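Local coordinates for Nitrate/nitrite sensor protein NarX (Escherichia coli K12, PDB 3EZH) that senses nitrate and nitrite in the periplasm through this sensor domain and, as a histidine kinase, signals nitrate to the regulator NarL and both ions to NarP, at residues Q19-L24 / D89-V94. Residues are numbered along the deposited sequence; the frame is centred on the assembly and turned at random.
Sequences QSYRLL and DVSQFV
Y21 stretches from helix 6-25 over V90, past V94 and on to S91 with its hydroxyl, a worked example of an aromatic side chain bridging two antiparallel helices and keeping its polar tip hydrated. Its CB points along the flank of helix 6-25 and not straight at the partner; with chi1 at -95°, some way from a staggered value, the ring reaches across to helix 87-113. Y21 CD2 and Y21 CE2 meet V94 CG2, each at 3.8 Å, an oblique contact neither over the face nor at the edge. The middle of the ring receives CG1 of V90 in a CH-pi contact: this methyl stands 3.9 Å from the centroid of the Y21 ring, only 5° off its normal. At the far end Y21 OH passes 3.4 Å from S91 CB, and one water, 2.8 Å from Y21 OH and 3.1 Å from S91 OG, links the two hydroxyls.

Beneath the ring, S20 CB packs on V94 CG2, and S20 OG, hydrogen-bonded to the carbonyl of L16 one turn earlier, lies at the edge of the F93 ring. CD2 of L24 reaches the same V90 methyl from the next turn.

The axes of segments 19-24 and 89-94 run antiparallel, 9.7 Å apart at their closest, within the four-helix bundle of the sensor domain. M40 of helix 34-44 touches S20, F93 leans on L65 and L73 of helix 59-79, and the second subunit brings its own Y21 against Y21 and its M18 against V94.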
ATOM      1  N   GLN A  19       0.670   1.765  -5.728  1.00 16.14           N
ATOM      2  CA  GLN A  19       1.026   1.997  -7.106  1.00 15.41           C
ATOM      3  C   GLN A  19      -0.035   2.736  -7.866  1.00 20.56           C
ATOM      4  O   GLN A  19       0.279   3.467  -8.840  1.00 19.12           O
ATOM      5  CB  GLN A  19       1.409   0.675  -7.773  1.00 18.00           C
ATOM      6  CG  GLN A  19       2.639  -0.003  -7.176  1.00 18.35           C
ATOM      7  CD  GLN A  19       2.970  -1.304  -7.934  1.00 19.69           C
ATOM      8  OE1 GLN A  19       3.162  -1.278  -9.142  1.00 23.27           O
ATOM      9  NE2 GLN A  19       2.964  -2.445  -7.218  1.00 20.99           N
ATOM     10  N   SER A  20      -1.290   2.530  -7.396  1.00 17.22           N
ATOM     11  CA  SER A  20      -2.420   3.232  -7.988  1.00 20.61           C
ATOM     12  C   SER A  20      -2.334   4.742  -7.756  1.00 15.84           C
ATOM     13  O   SER A  20      -2.513   5.542  -8.707  1.00 18.09           O
ATOM     14  CB  SER A  20      -3.766   2.710  -7.394  1.00 17.92           C
ATOM     15  OG  SER A  20      -3.960   1.351  -7.761  1.00 19.32           O
ATOM     16  N   TYR A  21      -2.052   5.141  -6.511  1.00 17.32           N
ATOM     17  CA  TYR A  21      -1.989   6.554  -6.206  1.00 17.38           C
ATOM     18  C   TYR A  21      -0.678   7.137  -6.714  1.00 17.05           C
ATOM     19  O   TYR A  21      -0.613   8.337  -6.988  1.00 17.20           O
ATOM     20  CB  TYR A  21      -2.151   6.827  -4.713  1.00 19.06           C
ATOM     21  CG  TYR A  21      -3.633   7.144  -4.344  1.00 13.75           C
ATOM     22  CD1 TYR A  21      -4.185   8.353  -4.726  1.00 13.85           C
ATOM     23  CD2 TYR A  21      -4.425   6.219  -3.690  1.00 15.79           C
ATOM     24  CE1 TYR A  21      -5.543   8.631  -4.454  1.00 21.42           C
ATOM     25  CE2 TYR A  21      -5.781   6.492  -3.429  1.00 17.98           C
ATOM     26  CZ  TYR A  21      -6.299   7.681  -3.823  1.00 16.86           C
ATOM     27  OH  TYR A  21      -7.661   7.967  -3.577  1.00 19.55           O
ATOM     28  N   ARG A  22       0.348   6.310  -6.801  1.00 17.62           N
ATOM     29  CA  ARG A  22       1.586   6.844  -7.404  1.00 18.04           C
ATOM     30  C   ARG A  22       1.342   7.210  -8.869  1.00 19.35           C
ATOM     31  O   ARG A  22       1.887   8.226  -9.335  1.00 20.84           O
ATOM     32  CB  ARG A  22       2.750   5.805  -7.284  1.00 16.78           C
ATOM     33  CG  ARG A  22       4.055   6.279  -8.005  1.00 17.32           C
ATOM     34  CD  ARG A  22       5.206   5.344  -7.460  1.00 16.85           C
ATOM     35  NE  ARG A  22       5.107   4.028  -8.061  1.00 18.22           N
ATOM     36  CZ  ARG A  22       5.876   2.973  -7.746  1.00 20.86           C
ATOM     37  NH1 ARG A  22       6.808   3.068  -6.787  1.00 21.68           N
ATOM     38  NH2 ARG A  22       5.744   1.818  -8.444  1.00 20.60           N
ATOM     39  N   LEU A  23       0.577   6.394  -9.639  1.00 17.40           N
ATOM     40  CA  LEU A  23       0.297   6.782 -11.009  1.00 15.87           C
ATOM     41  C   LEU A  23      -0.605   8.035 -11.019  1.00 19.77           C
ATOM     42  O   LEU A  23      -0.466   8.891 -11.847  1.00 17.62           O
ATOM     43  CB  LEU A  23      -0.391   5.620 -11.739  1.00 20.58           C
ATOM     44  CG  LEU A  23       0.554   4.537 -12.264  1.00 21.49           C
ATOM     45  CD1 LEU A  23      -0.178   3.276 -12.792  1.00 23.07           C
ATOM     46  CD2 LEU A  23       1.345   5.145 -13.456  1.00 25.81           C
ATOM     47  N   LEU A  24      -1.551   8.126 -10.077  1.00 19.51           N
ATOM     48  CA  LEU A  24      -2.406   9.329 -10.052  1.00 16.82           C
ATOM     49  C   LEU A  24      -1.558  10.568  -9.807  1.00 19.18           C
ATOM     50  O   LEU A  24      -1.764  11.601 -10.424  1.00 16.73           O
ATOM     51  CB  LEU A  24      -3.496   9.190  -8.981  1.00 15.57           C
ATOM     52  CG  LEU A  24      -4.478  10.419  -9.017  1.00 18.20           C
ATOM     53  CD1 LEU A  24      -5.283  10.480 -10.331  1.00 19.18           C
ATOM     54  CD2 LEU A  24      -5.422  10.283  -7.852  1.00 17.49           C
ATOM     55  N   ASP A  89     -11.989   7.237  -9.982  1.00 21.34           N
ATOM     56  CA  ASP A  89     -11.756   5.899 -10.486  1.00 21.10           C
ATOM     57  C   ASP A  89     -10.648   5.267  -9.593  1.00 22.05           C
ATOM     58  O   ASP A  89     -10.743   4.140  -9.163  1.00 19.87           O
ATOM     59  CB  ASP A  89     -11.267   6.033 -11.934  1.00 23.47           C
ATOM     60  CG  ASP A  89     -11.809   4.979 -12.861  1.00 29.78           C
ATOM     61  OD1 ASP A  89     -12.661   4.166 -12.478  1.00 26.51           O
ATOM     62  OD2 ASP A  89     -11.328   4.943 -14.007  1.00 28.58           O
ATOM     63  N   VAL A  90      -9.589   6.029  -9.324  1.00 16.97           N
ATOM     64  CA  VAL A  90      -8.492   5.494  -8.504  1.00 17.67           C
ATOM     65  C   VAL A  90      -8.877   5.270  -7.026  1.00 19.12           C
ATOM     66  O   VAL A  90      -8.506   4.263  -6.424  1.00 20.01           O
ATOM     67  CB  VAL A  90      -7.281   6.469  -8.588  1.00 18.85           C
ATOM     68  CG1 VAL A  90      -6.222   6.103  -7.506  1.00 19.33           C
ATOM     69  CG2 VAL A  90      -6.688   6.437  -9.988  1.00 17.97           C
ATOM     70  N   SER A  91      -9.622   6.189  -6.428  1.00 18.88           N
ATOM     71  CA  SER A  91      -9.999   5.996  -5.025  1.00 18.31           C
ATOM     72  C   SER A  91     -10.818   4.717  -4.898  1.00 17.23           C
ATOM     73  O   SER A  91     -10.668   3.920  -3.955  1.00 15.64           O
ATOM     74  CB  SER A  91     -10.803   7.197  -4.533  1.00 24.08           C
ATOM     75  OG  SER A  91     -11.241   6.981  -3.224  1.00 26.00           O
ATOM     76  N   GLN A  92     -11.722   4.504  -5.855  1.00 15.09           N
ATOM     77  CA  GLN A  92     -12.518   3.280  -5.719  1.00 16.79           C
ATOM     78  C   GLN A  92     -11.696   2.018  -5.983  1.00 17.34           C
ATOM     79  O   GLN A  92     -11.923   0.998  -5.390  1.00 18.46           O
ATOM     80  CB  GLN A  92     -13.708   3.309  -6.708  1.00 19.64           C
ATOM     81  CG  GLN A  92     -14.741   2.231  -6.390  1.00 16.93           C
ATOM     82  CD  GLN A  92     -15.275   2.310  -4.973  1.00 15.00           C
ATOM     83  OE1 GLN A  92     -15.636   3.368  -4.508  1.00 22.39           O
ATOM     84  NE2 GLN A  92     -15.349   1.199  -4.315  1.00 20.18           N
ATOM     85  N   PHE A  93     -10.708   2.107  -6.867  1.00 16.62           N
ATOM     86  CA  PHE A  93      -9.905   0.944  -7.132  1.00 15.61           C
ATOM     87  C   PHE A  93      -9.157   0.555  -5.866  1.00 15.84           C
ATOM     88  O   PHE A  93      -8.958  -0.620  -5.603  1.00 19.60           O
ATOM     89  CB  PHE A  93      -8.949   1.237  -8.329  1.00 14.89           C
ATOM     90  CG  PHE A  93      -8.277   0.020  -8.888  1.00 19.18           C
ATOM     91  CD1 PHE A  93      -8.978  -0.880  -9.724  1.00 21.34           C
ATOM     92  CD2 PHE A  93      -6.931  -0.231  -8.617  1.00 20.66           C
ATOM     93  CE1 PHE A  93      -8.338  -2.029 -10.273  1.00 23.53           C
ATOM     94  CE2 PHE A  93      -6.298  -1.389  -9.174  1.00 21.87           C
ATOM     95  CZ  PHE A  93      -6.980  -2.278  -9.986  1.00 23.24           C
ATOM     96  N   VAL A  94      -8.604   1.551  -5.169  1.00 16.80           N
ATOM     97  CA  VAL A  94      -7.899   1.283  -3.930  1.00 15.85           C
ATOM     98  C   VAL A  94      -8.888   0.728  -2.892  1.00 17.53           C
ATOM     99  O   VAL A  94      -8.527  -0.104  -2.095  1.00 17.85           O
ATOM    100  CB  VAL A  94      -7.248   2.566  -3.446  1.00 16.56           C
ATOM    101  CG1 VAL A  94      -6.789   2.431  -2.004  1.00 17.06           C
ATOM    102  CG2 VAL A  94      -6.116   2.865  -4.432  1.00 18.69           C
TER
HETATM  103  O   HOH W   1      -8.876   6.938  -1.245  1.00 23.52           O